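Local coordinates for protein small ribosomal subunit biogenesis GTPase RsgA (Thermotoga maritima, PDB 1U0L) that probably assists late maturation of the 30S ribosomal subunit as a circularly permuted GTPase that binds guanine nucleotide and one zinc ion, at residues A[85-90]-A[170-175]; A[107-112]-A[234-239]; A[188-193]-A[218-223]; A[212-217]-A[224-229]. All coordinates share one frame; numbering follows the deposited sequence.

Of the segments in contact, the one on strand 87-92 comes first, after the N-terminal OB domain. Contact 1 closes about 80 residues on by pairing it with strand 171-175. Before that, helix 101-113 opens contact 2, so the first two contacts cross. Contact 2 closes last, when residues 234-239 pack on that helix. Contacts 3 and 4 both fall within its long span and start after contact 1 has closed. They cross each other: 188-193 meets the turn 218-223, while 212-217 and 224-229 form the arms of the hairpin round that turn. Strand 224-226 lies next to strand 171-175. Together the contacts tie the central GTPase sheet to its helices and edge hairpin.

Contact 1. Residues A[85-90]-A[170-175]; sequences VDQVIL and KISTMA
The carboxylate of Asp86 is met from above its plane by the backbone N of Ile171. Ile171 N donates to Asp86 OD2 at 2.9 Å, and lies 41° out of the carboxylate plane. The other oxygen, OD1, forms a salt bridge with Lys74. The Gln87 side chain crosses that of Lys170 at a slant, with Gln87 CD 3.7 Å from Lys170 CD.

Ile171 O accepts Asp86 N, and weakly Gln87 N. Beyond this point the strands run parallel and in register, Gln87 opposite Ser172 through Leu90 opposite Ala175. Three backbone bonds join them, Thr173 N to Gln87 O, Ile89 N to Thr173 O and Ala175 N to Ile89 O, each 2.8 Å long. These are neighbouring strands in the middle of the P-loop GTPase sheet. Strand 171-175 runs directly into the GTP-binding loop that begins at Gly176.

On one face, Val88 and Thr173 lie side by side and point the same way, their CG2 atoms 3.9 Å apart. Val88 CG1 meets Ala175 CB at 4.0 Å. Helix 101-113 packs here against Val88 and Leu90. On the other face, Ile89 and Met174 also run alongside each other. The Met174 chain bends at chi2 (-120°) and chi3 (67°), which brings CE back against Ile89 CG2 and CB. Leu167 of helix 160-167 touches both Ile89 and Ser172 on this side.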
loop_
_atom_site.group_PDB
_atom_site.type_symbol
_atom_site.label_atom_id
_atom_site.label_comp_id
_atom_site.label_asym_id
_atom_site.label_seq_id
_atom_site.Cartn_x
_atom_site.Cartn_y
_atom_site.Cartn_z
ATOM N N VAL A 85 2.318 -6.777 4.499
ATOM C CA VAL A 85 1.249 -6.135 3.768
ATOM C C VAL A 85 1.298 -6.643 2.331
ATOM O O VAL A 85 2.371 -6.679 1.731
ATOM C CB VAL A 85 1.422 -4.609 3.765
ATOM C CG1 VAL A 85 0.210 -3.962 3.124
ATOM C CG2 VAL A 85 1.636 -4.104 5.185
ATOM N N ASP A 86 0.144 -7.041 1.793
ATOM C CA ASP A 86 0.055 -7.544 0.422
ATOM C C ASP A 86 -0.372 -6.438 -0.523
ATOM O O ASP A 86 0.257 -6.217 -1.550
ATOM C CB ASP A 86 -0.983 -8.656 0.282
ATOM C CG ASP A 86 -0.972 -9.623 1.431
ATOM O OD1 ASP A 86 0.132 -10.045 1.831
ATOM O OD2 ASP A 86 -2.068 -9.970 1.924
ATOM N N GLN A 87 -1.457 -5.748 -0.179
ATOM C CA GLN A 87 -1.987 -4.699 -1.041
ATOM C C GLN A 87 -1.995 -3.268 -0.577
ATOM O O GLN A 87 -2.039 -2.952 0.614
ATOM C CB GLN A 87 -3.423 -5.004 -1.451
ATOM C CG GLN A 87 -3.564 -6.003 -2.543
ATOM C CD GLN A 87 -5.002 -6.185 -2.945
ATOM O OE1 GLN A 87 -5.884 -6.290 -2.095
ATOM N NE2 GLN A 87 -5.249 -6.234 -4.248
ATOM N N VAL A 88 -2.000 -2.416 -1.591
ATOM C CA VAL A 88 -2.062 -0.984 -1.453
ATOM C C VAL A 88 -3.298 -0.627 -2.242
ATOM O O VAL A 88 -3.386 -0.940 -3.435
ATOM C CB VAL A 88 -0.890 -0.308 -2.121
ATOM C CG1 VAL A 88 -1.113 1.191 -2.132
ATOM C CG2 VAL A 88 0.387 -0.667 -1.395
ATOM N N ILE A 89 -4.278 -0.028 -1.575
ATOM C CA ILE A 89 -5.490 0.393 -2.266
ATOM C C ILE A 89 -5.237 1.864 -2.464
ATOM O O ILE A 89 -5.236 2.639 -1.505
ATOM C CB ILE A 89 -6.719 0.215 -1.413
ATOM C CG1 ILE A 89 -6.856 -1.252 -0.996
ATOM C CG2 ILE A 89 -7.930 0.681 -2.189
ATOM C CD1 ILE A 89 -7.115 -2.221 -2.153
ATOM N N LEU A 90 -4.981 2.235 -3.710
ATOM C CA LEU A 90 -4.673 3.616 -4.036
ATOM C C LEU A 90 -5.929 4.364 -4.442
ATOM O O LEU A 90 -6.416 4.221 -5.563
ATOM C CB LEU A 90 -3.637 3.664 -5.162
ATOM C CG LEU A 90 -2.539 4.720 -5.008
ATOM C CD1 LEU A 90 -1.716 4.877 -6.323
ATOM C CD2 LEU A 90 -3.201 6.022 -4.619
ATOM N N LYS A 170 -6.520 -10.986 1.878
ATOM C CA LYS A 170 -5.311 -10.184 2.049
ATOM C C LYS A 170 -5.303 -9.161 3.181
ATOM O O LYS A 170 -6.332 -8.875 3.790
ATOM C CB LYS A 170 -5.012 -9.477 0.730
ATOM C CG LYS A 170 -5.016 -10.422 -0.451
ATOM C CD LYS A 170 -5.058 -9.668 -1.752
ATOM C CE LYS A 170 -5.203 -10.618 -2.934
ATOM N NZ LYS A 170 -5.497 -9.874 -4.204
ATOM N N ILE A 171 -4.114 -8.644 3.475
ATOM C CA ILE A 171 -3.939 -7.596 4.473
ATOM C C ILE A 171 -3.726 -6.369 3.590
ATOM O O ILE A 171 -2.761 -6.323 2.822
ATOM C CB ILE A 171 -2.674 -7.819 5.342
ATOM C CG1 ILE A 171 -2.877 -9.024 6.262
ATOM C CG2 ILE A 171 -2.370 -6.560 6.164
ATOM C CD1 ILE A 171 -1.800 -9.173 7.318
ATOM N N SER A 172 -4.620 -5.387 3.664
ATOM C CA SER A 172 -4.473 -4.220 2.803
ATOM C C SER A 172 -4.257 -2.864 3.463
ATOM O O SER A 172 -4.687 -2.627 4.590
ATOM C CB SER A 172 -5.673 -4.124 1.858
ATOM O OG SER A 172 -5.576 -5.074 0.811
ATOM N N THR A 173 -3.573 -1.975 2.746
ATOM C CA THR A 173 -3.347 -0.623 3.244
ATOM C C THR A 173 -3.898 0.418 2.265
ATOM O O THR A 173 -3.611 0.396 1.068
ATOM C CB THR A 173 -1.861 -0.331 3.500
ATOM O OG1 THR A 173 -1.746 0.940 4.147
ATOM C CG2 THR A 173 -1.083 -0.301 2.195
ATOM N N MET A 174 -4.711 1.324 2.792
ATOM C CA MET A 174 -5.305 2.377 1.985
ATOM C C MET A 174 -4.259 3.466 1.801
ATOM O O MET A 174 -3.449 3.716 2.695
ATOM C CB MET A 174 -6.534 2.957 2.695
ATOM C CG MET A 174 -7.478 1.902 3.245
ATOM S SD MET A 174 -9.106 2.004 2.550
ATOM C CE MET A 174 -8.758 1.550 0.894
ATOM N N ALA A 175 -4.272 4.105 0.638
ATOM C CA ALA A 175 -3.326 5.180 0.360
ATOM C C ALA A 175 -3.929 6.215 -0.591
ATOM O O ALA A 175 -4.685 5.877 -1.507
ATOM C CB ALA A 175 -2.055 4.604 -0.212
#

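Contact 2. Residues A[107-112]-A[234-239]; sequences FLVLAE and LEINDI
Phe107 and Leu110, one helical turn apart, face the irregular chain at Leu234 and Ile236, with CA atoms 6.8 Å apart for Phe107 and Leu234 and 7.2 Å for Leu110 and Ile236. The interface is apolar.

Leu234 sends one methyl over the Phe107 ring. Its CD2 lies 3.3 Å from the ring centroid and 15° off the normal, a CH-pi contact on the centre of one face. The two side chains meet at about a right angle.

Leu110 fills the next position. Its CD1 branch lies against Leu234 CA at 4.1 Å. Its CD2 branch reaches Glu235 O and the Ile236 side chain, where CD2 is 3.9 Å from Ile236 CG1. One leucine thus bridges three successive residues of the opposing chain.

Val109 uses a single branch. CG1 is anti to the backbone N (chi1 168°), and that methyl meets two isoleucine ends, Ile236 CD1 at 3.9 Å and Ile239 CD1 at 3.9 Å. Ile236 is poorly ordered, so its part is less certain than that of Ile239.

Helix 101-113 also turns Leu108 and Ala111 to strand 117-122 of the central sheet. Phe107 lies close to Gly176 at the start of the GTP-binding loop. The segment 234-239 runs between strand 224-226 and helix 241-244, and Ile236 and Ile239 pack on Leu295 of helix 282-296. The contact therefore lies between the GTPase domain and the C-terminal helices of the region that carries the zinc site.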
loop_
_atom_site.group_PDB
_atom_site.type_symbol
_atom_site.label_atom_id
_atom_site.label_comp_id
_atom_site.label_asym_id
_atom_site.label_seq_id
_atom_site.Cartn_x
_atom_site.Cartn_y
_atom_site.Cartn_z
ATOM N N PHE A 107 3.236 7.269 -5.357
ATOM C CA PHE A 107 2.570 6.261 -4.545
ATOM C C PHE A 107 2.870 4.875 -5.099
ATOM O O PHE A 107 3.237 3.964 -4.343
ATOM C CB PHE A 107 1.063 6.504 -4.526
ATOM C CG PHE A 107 0.615 7.323 -3.369
ATOM C CD1 PHE A 107 -0.289 8.364 -3.543
ATOM C CD2 PHE A 107 1.100 7.059 -2.090
ATOM C CE1 PHE A 107 -0.706 9.138 -2.454
ATOM C CE2 PHE A 107 0.693 7.825 -0.991
ATOM C CZ PHE A 107 -0.215 8.872 -1.175
ATOM N N LEU A 108 2.716 4.724 -6.417
ATOM C CA LEU A 108 2.989 3.452 -7.072
ATOM C C LEU A 108 4.456 3.070 -6.878
ATOM O O LEU A 108 4.759 1.921 -6.575
ATOM C CB LEU A 108 2.650 3.535 -8.563
ATOM C CG LEU A 108 1.159 3.693 -8.875
ATOM C CD1 LEU A 108 0.966 3.994 -10.349
ATOM C CD2 LEU A 108 0.409 2.430 -8.479
ATOM N N VAL A 109 5.362 4.032 -7.032
ATOM C CA VAL A 109 6.782 3.757 -6.845
ATOM C C VAL A 109 6.977 3.149 -5.455
ATOM O O VAL A 109 7.666 2.140 -5.301
ATOM C CB VAL A 109 7.635 5.040 -6.970
ATOM C CG1 VAL A 109 9.048 4.779 -6.479
ATOM C CG2 VAL A 109 7.678 5.496 -8.422
ATOM N N LEU A 110 6.357 3.761 -4.450
ATOM C CA LEU A 110 6.444 3.269 -3.075
ATOM C C LEU A 110 5.857 1.860 -2.906
ATOM O O LEU A 110 6.438 1.007 -2.232
ATOM C CB LEU A 110 5.726 4.229 -2.125
ATOM C CG LEU A 110 6.495 5.504 -1.810
ATOM C CD1 LEU A 110 5.593 6.448 -1.047
ATOM C CD2 LEU A 110 7.750 5.190 -1.023
ATOM N N ALA A 111 4.700 1.625 -3.513
ATOM C CA ALA A 111 4.046 0.326 -3.420
ATOM C C ALA A 111 4.913 -0.746 -4.081
ATOM O O ALA A 111 5.023 -1.878 -3.585
ATOM C CB ALA A 111 2.680 0.383 -4.093
ATOM N N GLU A 112 5.530 -0.381 -5.198
ATOM C CA GLU A 112 6.376 -1.314 -5.912
ATOM C C GLU A 112 7.643 -1.574 -5.087
ATOM O O GLU A 112 8.067 -2.718 -4.906
ATOM C CB GLU A 112 6.734 -0.752 -7.291
ATOM C CG GLU A 112 6.575 -1.748 -8.431
ATOM C CD GLU A 112 5.122 -1.986 -8.812
ATOM O OE1 GLU A 112 4.868 -2.760 -9.762
ATOM O OE2 GLU A 112 4.220 -1.401 -8.171
ATOM N N LEU A 234 4.518 10.310 1.712
ATOM C CA LEU A 234 5.154 10.219 0.399
ATOM C C LEU A 234 6.666 10.452 0.467
ATOM O O LEU A 234 7.191 11.351 -0.190
ATOM C CB LEU A 234 4.521 11.252 -0.541
ATOM C CG LEU A 234 3.051 11.031 -0.921
ATOM C CD1 LEU A 234 2.448 12.323 -1.444
ATOM C CD2 LEU A 234 2.937 9.925 -1.978
ATOM N N GLU A 235 7.362 9.644 1.257
ATOM C CA GLU A 235 8.801 9.797 1.409
ATOM C C GLU A 235 9.642 8.840 0.582
ATOM O O GLU A 235 9.825 7.683 0.946
ATOM C CB GLU A 235 9.197 9.669 2.878
ATOM C CG GLU A 235 8.887 10.900 3.701
ATOM C CD GLU A 235 9.160 10.697 5.183
ATOM O OE1 GLU A 235 9.061 11.680 5.950
ATOM O OE2 GLU A 235 9.468 9.552 5.580
ATOM N N ILE A 236 10.156 9.348 -0.529
ATOM C CA ILE A 236 11.009 8.586 -1.426
ATOM C C ILE A 236 12.428 9.086 -1.224
ATOM O O ILE A 236 12.833 10.074 -1.828
ATOM C CB ILE A 236 10.623 8.820 -2.887
ATOM C CG1 ILE A 236 9.354 8.047 -3.211
ATOM C CG2 ILE A 236 11.744 8.394 -3.802
ATOM C CD1 ILE A 236 8.933 8.170 -4.653
ATOM N N ASN A 237 13.184 8.414 -0.372
ATOM C CA ASN A 237 14.552 8.840 -0.102
ATOM C C ASN A 237 15.443 7.626 0.022
ATOM O O ASN A 237 16.617 7.658 -0.346
ATOM C CB ASN A 237 14.604 9.655 1.195
ATOM C CG ASN A 237 13.878 10.985 1.079
ATOM O OD1 ASN A 237 14.349 11.900 0.402
ATOM N ND2 ASN A 237 12.720 11.095 1.733
ATOM N N ASP A 238 14.871 6.551 0.547
ATOM C CA ASP A 238 15.603 5.313 0.720
ATOM C C ASP A 238 15.904 4.737 -0.652
ATOM O O ASP A 238 16.454 3.638 -0.768
ATOM C CB ASP A 238 14.766 4.322 1.527
ATOM C CG ASP A 238 14.200 4.934 2.790
ATOM O OD1 ASP A 238 14.984 5.489 3.590
ATOM O OD2 ASP A 238 12.969 4.860 2.983
ATOM N N ILE A 239 15.544 5.484 -1.694
ATOM C CA ILE A 239 15.770 5.025 -3.053
ATOM C C ILE A 239 16.917 5.730 -3.776
ATOM O O ILE A 239 16.968 6.960 -3.843
ATOM C CB ILE A 239 14.493 5.167 -3.899
ATOM C CG1 ILE A 239 13.347 4.361 -3.269
ATOM C CG2 ILE A 239 14.766 4.679 -5.328
ATOM C CD1 ILE A 239 12.030 4.435 -4.054
#

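Contact 3. Residues A[188-193]-A[218-223]; sequences AINPGL and KFDFGG
Asn190 and Asp220 meet with their amide and carboxylate planes 78° apart. The amide does not bond to the carboxylate. Instead Asn190 OD1 accepts Asp220 N at 2.7 Å, with the donor in the carbonyl plane and on a lone pair. The N-H...O angle is 152°. The other end of the amide turns back on its own segment, where Asn190 ND2 donates to Ile189 O at 2.7 Å. Two bonds thus fix the rotation of this buried amide.

Asn190 is the first residue beyond helix 182-189, the helix that follows the GTP-binding loop. Its partner sits in a type I turn, Phe219 to Gly222, closed by Gly222 N to Phe219 O at 2.9 Å. This turn joins strands 216-218 and 224-226 at the edge of the GTPase sheet, so the contact pins the helix end to the tip of a hairpin.

The two phenylalanines of the turn pack on each other. Phe221 has its CG between the backbone N and the carbonyl carbon (chi1 50°), and its CZ lies over one face of Phe219, offset toward the rim. Asn190 OD1 lies at the edge of the Phe219 ring, in its plane. Ile189 CG2 is at the edge of Phe221, 3.6 Å from CE2. Leu193 CD1 approaches Phe219 obliquely, 3.8 Å from CD2. Leu167 of helix 160-167 touches both Ile189 and Phe221.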
loop_
_atom_site.group_PDB
_atom_site.type_symbol
_atom_site.label_atom_id
_atom_site.label_comp_id
_atom_site.label_asym_id
_atom_site.label_seq_id
_atom_site.Cartn_x
_atom_site.Cartn_y
_atom_site.Cartn_z
ATOM N N ALA A 188 -18.002 2.066 3.563
ATOM C CA ALA A 188 -18.924 1.594 2.536
ATOM C C ALA A 188 -18.749 0.083 2.349
ATOM O O ALA A 188 -19.707 -0.636 2.040
ATOM C CB ALA A 188 -18.652 2.324 1.213
ATOM N N ILE A 189 -17.516 -0.383 2.549
ATOM C CA ILE A 189 -17.161 -1.794 2.405
ATOM C C ILE A 189 -17.609 -2.612 3.605
ATOM O O ILE A 189 -18.018 -3.770 3.471
ATOM C CB ILE A 189 -15.642 -1.967 2.277
ATOM C CG1 ILE A 189 -15.111 -1.113 1.123
ATOM C CG2 ILE A 189 -15.315 -3.424 2.037
ATOM C CD1 ILE A 189 -13.597 -0.967 1.111
ATOM N N ASN A 190 -17.522 -2.002 4.780
ATOM C CA ASN A 190 -17.907 -2.660 6.022
ATOM C C ASN A 190 -18.446 -1.644 7.010
ATOM O O ASN A 190 -17.698 -1.145 7.848
ATOM C CB ASN A 190 -16.695 -3.336 6.657
ATOM C CG ASN A 190 -16.747 -4.841 6.568
ATOM O OD1 ASN A 190 -16.138 -5.541 7.395
ATOM N ND2 ASN A 190 -17.459 -5.356 5.565
ATOM N N PRO A 191 -19.744 -1.323 6.936
ATOM C CA PRO A 191 -20.328 -0.348 7.863
ATOM C C PRO A 191 -19.751 -0.486 9.268
ATOM O O PRO A 191 -19.739 -1.577 9.833
ATOM C CB PRO A 191 -21.811 -0.679 7.802
ATOM C CG PRO A 191 -21.990 -0.982 6.345
ATOM C CD PRO A 191 -20.775 -1.861 6.029
ATOM N N GLY A 192 -19.256 0.619 9.817
ATOM C CA GLY A 192 -18.676 0.584 11.148
ATOM C C GLY A 192 -17.179 0.848 11.176
ATOM O O GLY A 192 -16.691 1.569 12.046
ATOM N N LEU A 193 -16.452 0.259 10.230
ATOM C CA LEU A 193 -15.003 0.420 10.125
ATOM C C LEU A 193 -14.604 1.817 9.653
ATOM O O LEU A 193 -15.283 2.418 8.818
ATOM C CB LEU A 193 -14.433 -0.593 9.132
ATOM C CG LEU A 193 -14.427 -2.073 9.490
ATOM C CD1 LEU A 193 -13.815 -2.844 8.340
ATOM C CD2 LEU A 193 -13.626 -2.293 10.768
ATOM N N LYS A 218 -10.408 -6.321 10.881
ATOM C CA LYS A 218 -10.823 -7.509 10.163
ATOM C C LYS A 218 -12.046 -7.211 9.314
ATOM O O LYS A 218 -12.981 -6.550 9.764
ATOM C CB LYS A 218 -11.137 -8.640 11.141
ATOM C CG LYS A 218 -11.310 -9.998 10.472
ATOM C CD LYS A 218 -11.838 -11.064 11.422
ATOM C CE LYS A 218 -10.911 -11.302 12.607
ATOM N NZ LYS A 218 -10.859 -10.145 13.553
ATOM N N PHE A 219 -12.033 -7.695 8.079
ATOM C CA PHE A 219 -13.158 -7.489 7.182
ATOM C C PHE A 219 -14.203 -8.571 7.375
ATOM O O PHE A 219 -13.885 -9.723 7.680
ATOM C CB PHE A 219 -12.707 -7.510 5.719
ATOM C CG PHE A 219 -12.178 -6.197 5.226
ATOM C CD1 PHE A 219 -10.939 -6.125 4.593
ATOM C CD2 PHE A 219 -12.919 -5.033 5.386
ATOM C CE1 PHE A 219 -10.444 -4.915 4.127
ATOM C CE2 PHE A 219 -12.434 -3.815 4.924
ATOM C CZ PHE A 219 -11.195 -3.756 4.295
ATOM N N ASP A 220 -15.457 -8.188 7.182
ATOM C CA ASP A 220 -16.567 -9.113 7.295
ATOM C C ASP A 220 -16.253 -10.365 6.498
ATOM O O ASP A 220 -16.438 -11.483 6.973
ATOM C CB ASP A 220 -17.826 -8.472 6.717
ATOM C CG ASP A 220 -18.868 -8.201 7.765
ATOM O OD1 ASP A 220 -18.515 -8.240 8.964
ATOM O OD2 ASP A 220 -20.036 -7.941 7.394
ATOM N N PHE A 221 -15.760 -10.150 5.285
ATOM C CA PHE A 221 -15.459 -11.218 4.347
ATOM C C PHE A 221 -14.073 -11.830 4.438
ATOM O O PHE A 221 -13.627 -12.484 3.490
ATOM C CB PHE A 221 -15.685 -10.693 2.937
ATOM C CG PHE A 221 -15.001 -9.381 2.676
ATOM C CD1 PHE A 221 -13.627 -9.327 2.456
ATOM C CD2 PHE A 221 -15.720 -8.197 2.685
ATOM C CE1 PHE A 221 -12.985 -8.111 2.252
ATOM C CE2 PHE A 221 -15.090 -6.982 2.482
ATOM C CZ PHE A 221 -13.719 -6.938 2.264
ATOM N N GLY A 222 -13.386 -11.629 5.556
ATOM C CA GLY A 222 -12.060 -12.205 5.701
ATOM C C GLY A 222 -10.990 -11.363 5.041
ATOM O O GLY A 222 -11.063 -11.034 3.852
ATOM N N GLY A 223 -9.974 -11.018 5.817
ATOM C CA GLY A 223 -8.900 -10.193 5.305
ATOM C C GLY A 223 -8.800 -9.029 6.264
ATOM O O GLY A 223 -9.667 -8.867 7.125
#

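Contact 4. Residues A[212-217]-A[224-229]; sequences TTAQLL and YVVDTP
Leu217 and Val225 lie in the closely packed part of this contact, an antiparallel hydrogen-bonded pair. Leu217 N bonds to Val225 O at 2.8 Å, and Val225 N returns the bond to Leu217 O at 3.0 Å. On the same face Leu217 CB meets Val225 CG1 at 4.0 Å. On the other face Leu216 CB rests against the Tyr224 ring, 3.8 Å from CD2. Leu216 and Val226 are the non-hydrogen-bonded pair, and Ala214 CB packs on Val226 CG1. Tyr224 OH bonds to Glu26, linking the hairpin to the N-terminal OB domain. Asp227 is buried here too, against Ala214 and Gln215. One backbone bond, Asp227 N to Gln215 O, ties it to the hairpin, with a bent N-H...O angle of 136°. The Gln215 amide and Asp227 carboxylate planes are 19° apart.

The loose side is at Thr212 and Thr213, which point away. Thr228 only touches at the margin.

Asp227 begins the sequence Asp-Thr-Pro-Gly, which fits the DxxG (G3) motif of GTPases. Backbone bonds pair the strands and apolar side chains fill both faces, while the Asp227 carboxylate has a long, weak ion pair with Arg196.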
loop_
_atom_site.group_PDB
_atom_site.type_symbol
_atom_site.label_atom_id
_atom_site.label_comp_id
_atom_site.label_asym_id
_atom_site.label_seq_id
_atom_site.Cartn_x
_atom_site.Cartn_y
_atom_site.Cartn_z
ATOM N N THR A 212 0.295 5.547 18.860
ATOM C CA THR A 212 0.935 5.800 17.576
ATOM C C THR A 212 1.144 4.579 16.683
ATOM O O THR A 212 1.777 4.683 15.631
ATOM C CB THR A 212 2.303 6.479 17.777
ATOM O OG1 THR A 212 3.181 5.593 18.487
ATOM C CG2 THR A 212 2.138 7.769 18.568
ATOM N N THR A 213 0.630 3.424 17.090
ATOM C CA THR A 213 0.779 2.232 16.270
ATOM C C THR A 213 -0.519 1.910 15.523
ATOM O O THR A 213 -1.622 2.188 16.004
ATOM C CB THR A 213 1.214 1.030 17.114
ATOM O OG1 THR A 213 0.284 0.831 18.180
ATOM C CG2 THR A 213 2.590 1.274 17.699
ATOM N N ALA A 214 -0.384 1.340 14.332
ATOM C CA ALA A 214 -1.546 1.008 13.530
ATOM C C ALA A 214 -2.253 -0.174 14.136
ATOM O O ALA A 214 -1.812 -0.727 15.134
ATOM C CB ALA A 214 -1.128 0.680 12.109
ATOM N N GLN A 215 -3.361 -0.559 13.525
ATOM C CA GLN A 215 -4.134 -1.695 13.980
ATOM C C GLN A 215 -4.635 -2.395 12.748
ATOM O O GLN A 215 -4.669 -1.809 11.665
ATOM C CB GLN A 215 -5.324 -1.242 14.804
ATOM C CG GLN A 215 -4.985 -0.885 16.215
ATOM C CD GLN A 215 -6.223 -0.599 17.023
ATOM O OE1 GLN A 215 -7.279 -1.191 16.781
ATOM N NE2 GLN A 215 -6.108 0.300 17.997
ATOM N N LEU A 216 -5.017 -3.652 12.884
ATOM C CA LEU A 216 -5.532 -4.337 11.721
ATOM C C LEU A 216 -7.016 -4.481 11.957
ATOM O O LEU A 216 -7.436 -4.891 13.031
ATOM C CB LEU A 216 -4.859 -5.700 11.544
ATOM C CG LEU A 216 -3.348 -5.668 11.292
ATOM C CD1 LEU A 216 -2.864 -7.062 10.988
ATOM C CD2 LEU A 216 -3.032 -4.753 10.113
ATOM N N LEU A 217 -7.812 -4.093 10.974
ATOM C CA LEU A 217 -9.246 -4.206 11.102
ATOM C C LEU A 217 -9.653 -5.407 10.277
ATOM O O LEU A 217 -9.277 -5.513 9.104
ATOM C CB LEU A 217 -9.922 -2.943 10.580
ATOM C CG LEU A 217 -9.548 -1.692 11.368
ATOM C CD1 LEU A 217 -10.036 -0.456 10.634
ATOM C CD2 LEU A 217 -10.141 -1.779 12.767
ATOM N N TYR A 224 -7.750 -8.229 6.140
ATOM C CA TYR A 224 -7.597 -7.087 7.019
ATOM C C TYR A 224 -7.174 -5.851 6.272
ATOM O O TYR A 224 -6.594 -5.931 5.183
ATOM C CB TYR A 224 -6.530 -7.325 8.072
ATOM C CG TYR A 224 -6.663 -8.567 8.897
ATOM C CD1 TYR A 224 -6.223 -9.803 8.413
ATOM C CD2 TYR A 224 -7.114 -8.494 10.215
ATOM C CE1 TYR A 224 -6.213 -10.931 9.228
ATOM C CE2 TYR A 224 -7.108 -9.618 11.038
ATOM C CZ TYR A 224 -6.651 -10.828 10.540
ATOM O OH TYR A 224 -6.582 -11.911 11.375
ATOM N N VAL A 225 -7.465 -4.706 6.882
ATOM C CA VAL A 225 -7.054 -3.416 6.350
ATOM C C VAL A 225 -6.490 -2.634 7.527
ATOM O O VAL A 225 -7.013 -2.696 8.642
ATOM C CB VAL A 225 -8.204 -2.621 5.693
ATOM C CG1 VAL A 225 -9.246 -2.197 6.737
ATOM C CG2 VAL A 225 -7.602 -1.412 4.953
ATOM N N VAL A 226 -5.411 -1.908 7.269
ATOM C CA VAL A 226 -4.745 -1.157 8.317
ATOM C C VAL A 226 -5.500 0.028 8.894
ATOM O O VAL A 226 -6.305 0.678 8.241
ATOM C CB VAL A 226 -3.344 -0.692 7.857
ATOM C CG1 VAL A 226 -2.481 -0.355 9.061
ATOM C CG2 VAL A 226 -2.672 -1.791 7.038
ATOM N N ASP A 227 -5.217 0.247 10.169
ATOM C CA ASP A 227 -5.749 1.304 11.013
ATOM C C ASP A 227 -5.651 2.638 10.293
ATOM O O ASP A 227 -6.648 3.223 9.917
ATOM C CB ASP A 227 -4.895 1.338 12.279
ATOM C CG ASP A 227 -5.588 1.970 13.436
ATOM O OD1 ASP A 227 -6.832 1.942 13.449
ATOM O OD2 ASP A 227 -4.884 2.471 14.342
ATOM N N THR A 228 -4.418 3.094 10.102
ATOM C CA THR A 228 -4.123 4.361 9.446
ATOM C C THR A 228 -3.746 4.130 7.968
ATOM O O THR A 228 -3.626 2.983 7.528
ATOM C CB THR A 228 -2.977 5.084 10.203
ATOM O OG1 THR A 228 -1.707 4.632 9.723
ATOM C CG2 THR A 228 -3.057 4.770 11.704
ATOM N N PRO A 229 -3.568 5.214 7.182
ATOM C CA PRO A 229 -3.218 5.073 5.760
ATOM C C PRO A 229 -1.750 4.831 5.483
ATOM O O PRO A 229 -0.884 5.173 6.299
ATOM C CB PRO A 229 -3.696 6.387 5.138
ATOM C CG PRO A 229 -4.690 6.911 6.108
ATOM C CD PRO A 229 -4.062 6.575 7.442
#